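GH18 chiitnase (Pseudoalteromonas aurantia, PDB 6K7Z) probably hydrolyses internal glycosidic bonds of chitin as an endochitinase of glycoside hydrolase family 18. Local coordinates at residues Ala196-Ile201 with Ile241-Lys246. Sequence-based numbering, arbitrary orientation.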
loop_
_atom_site.group_PDB
_atom_site.type_symbol
_atom_site.label_atom_id
_atom_site.label_comp_id
_atom_site.label_asym_id
_atom_site.label_seq_id
_atom_site.Cartn_x
_atom_site.Cartn_y
_atom_site.Cartn_z
ATOM N N ALA A 196 2.322 -17.386 -4.837
ATOM C CA ALA A 196 1.567 -18.406 -5.575
ATOM C C ALA A 196 1.346 -19.661 -4.744
ATOM O O ALA A 196 1.202 -20.767 -5.284
ATOM C CB ALA A 196 2.249 -18.751 -6.902
ATOM N N ASN A 197 1.296 -19.497 -3.421
ATOM C CA ASN A 197 1.153 -20.600 -2.475
ATOM C C ASN A 197 -0.069 -20.307 -1.615
ATOM O O ASN A 197 0.058 -19.831 -0.475
ATOM C CB ASN A 197 2.432 -20.747 -1.653
ATOM C CG ASN A 197 2.397 -21.905 -0.694
ATOM O OD1 ASN A 197 1.350 -22.492 -0.430
ATOM N ND2 ASN A 197 3.563 -22.233 -0.142
ATOM N N PRO A 198 -1.273 -20.595 -2.121
ATOM C CA PRO A 198 -2.492 -20.156 -1.417
ATOM C C PRO A 198 -2.583 -20.618 0.023
ATOM O O PRO A 198 -3.006 -19.843 0.889
ATOM C CB PRO A 198 -3.624 -20.772 -2.258
ATOM C CG PRO A 198 -3.029 -21.056 -3.581
ATOM C CD PRO A 198 -1.578 -21.345 -3.356
ATOM N N ASP A 199 -2.230 -21.874 0.302
ATOM C CA ASP A 199 -2.302 -22.362 1.675
ATOM C C ASP A 199 -1.455 -21.503 2.605
ATOM O O ASP A 199 -1.894 -21.133 3.704
ATOM C CB ASP A 199 -1.850 -23.822 1.735
ATOM C CG ASP A 199 -2.598 -24.692 0.764
ATOM O OD1 ASP A 199 -3.708 -24.284 0.360
ATOM O OD2 ASP A 199 -2.081 -25.776 0.399
ATOM N N GLN A 200 -0.246 -21.163 2.175
ATOM C CA GLN A 200 0.606 -20.320 3.005
ATOM C C GLN A 200 0.042 -18.904 3.111
ATOM O O GLN A 200 0.135 -18.267 4.167
ATOM C CB GLN A 200 2.025 -20.314 2.438
ATOM C CG GLN A 200 3.007 -19.487 3.237
ATOM C CD GLN A 200 3.264 -20.073 4.609
ATOM O OE1 GLN A 200 2.847 -19.513 5.632
ATOM N NE2 GLN A 200 3.944 -21.215 4.641
ATOM N N ILE A 201 -0.555 -18.393 2.033
ATOM C CA ILE A 201 -1.111 -17.041 2.083
ATOM C C ILE A 201 -2.266 -16.981 3.075
ATOM O O ILE A 201 -2.389 -16.024 3.858
ATOM C CB ILE A 201 -1.545 -16.594 0.673
ATOM C CG1 ILE A 201 -0.325 -16.418 -0.232
ATOM C CG2 ILE A 201 -2.381 -15.318 0.746
ATOM C CD1 ILE A 201 -0.673 -16.412 -1.722
ATOM N N ILE A 241 -9.719 -16.627 -5.956
ATOM C CA ILE A 241 -11.075 -16.703 -5.423
ATOM C C ILE A 241 -11.254 -17.966 -4.593
ATOM O O ILE A 241 -11.672 -17.915 -3.430
ATOM C CB ILE A 241 -12.103 -16.638 -6.566
ATOM C CG1 ILE A 241 -12.144 -15.230 -7.164
ATOM C CG2 ILE A 241 -13.483 -17.046 -6.078
ATOM C CD1 ILE A 241 -13.045 -15.150 -8.384
ATOM N N ASN A 242 -10.915 -19.115 -5.168
ATOM C CA ASN A 242 -11.323 -20.369 -4.562
ATOM C C ASN A 242 -10.293 -20.961 -3.604
ATOM O O ASN A 242 -10.649 -21.849 -2.824
ATOM C CB ASN A 242 -11.676 -21.369 -5.666
ATOM C CG ASN A 242 -13.032 -21.072 -6.287
ATOM O OD1 ASN A 242 -14.064 -21.183 -5.613
ATOM N ND2 ASN A 242 -13.043 -20.683 -7.565
ATOM N N GLU A 243 -9.040 -20.491 -3.619
ATOM C CA GLU A 243 -8.025 -21.005 -2.711
ATOM C C GLU A 243 -7.509 -19.967 -1.728
ATOM O O GLU A 243 -6.776 -20.339 -0.801
ATOM C CB GLU A 243 -6.835 -21.598 -3.486
ATOM C CG GLU A 243 -7.243 -22.687 -4.491
ATOM C CD GLU A 243 -6.106 -23.623 -4.895
ATOM O OE1 GLU A 243 -5.217 -23.911 -4.059
ATOM O OE2 GLU A 243 -6.119 -24.114 -6.045
ATOM N N VAL A 244 -7.880 -18.695 -1.884
ATOM C CA VAL A 244 -7.515 -17.666 -0.917
ATOM C C VAL A 244 -8.764 -17.031 -0.320
ATOM O O VAL A 244 -8.984 -17.090 0.895
ATOM C CB VAL A 244 -6.621 -16.593 -1.566
ATOM C CG1 VAL A 244 -6.387 -15.438 -0.603
ATOM C CG2 VAL A 244 -5.311 -17.190 -2.030
ATOM N N ILE A 245 -9.570 -16.389 -1.176
ATOM C CA ILE A 245 -10.699 -15.589 -0.710
ATOM C C ILE A 245 -11.725 -16.465 -0.001
ATOM O O ILE A 245 -12.114 -16.202 1.142
ATOM C CB ILE A 245 -11.330 -14.814 -1.881
ATOM C CG1 ILE A 245 -10.395 -13.684 -2.347
ATOM C CG2 ILE A 245 -12.686 -14.253 -1.474
ATOM C CD1 ILE A 245 -10.881 -12.933 -3.573
ATOM N N LYS A 246 -12.196 -17.511 -0.668
ATOM C CA LYS A 246 -13.202 -18.348 -0.022
ATOM C C LYS A 246 -12.675 -19.046 1.228
ATOM O O LYS A 246 -13.388 -19.034 2.244
ATOM C CB LYS A 246 -13.798 -19.331 -1.035
ATOM C CG LYS A 246 -14.735 -18.605 -1.994
ATOM C CD LYS A 246 -15.536 -19.534 -2.890
ATOM C CE LYS A 246 -16.408 -18.738 -3.853
ATOM N NZ LYS A 246 -17.487 -17.976 -3.158
HETATM O O HOH W 1 -6.152 -22.497 0.512
HETATM O O HOH W 2 -5.168 -25.265 -1.616
#
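The ring of P198 lies against the backbone and side chain of E243 where two neighbouring outer helices of the TIM barrel, 198-209 and 237-251, come together. P198 occupies the first turn of its helix; its CB and CG are the ring atoms that meet the other helix, and the ring runs aslant to the E243 chain. The tightest approaches are P198 CB to E243 O and P198 CB to E243 CB, both 3.5 Å. E243 sets its CG anti to the carbonyl carbon (chi1 -55°), and the chain then stretches outward past the ring, leaving OE1 3.6 Å from P198 CG. Deeper in, V244 turns its two methyls to different partners: CG2 reaches P198 CB at 4.0 Å, while CG1, anti to the backbone N (chi1 173°), meets I201 CG2 at 4.2 Å. I201 and V244 both also touch F223 of strand 219-224, so this layer joins the helix pair to the barrel wall. The 241-246 segment widens here into a pi-type turn, closed by K246 N donating to I241 O. At the start of the other helix, N197 is the N-cap, its OD1 accepting a weak bond from Q200 N, and its ND2 is tied to P193 O. On the outer side D199 and E243, probably both charged, are bridged by water rather than touching: D199 OD1 accepts from two waters, one of which also donates to E243 O, while the other donates to E243 OE1 at 2.8 Å.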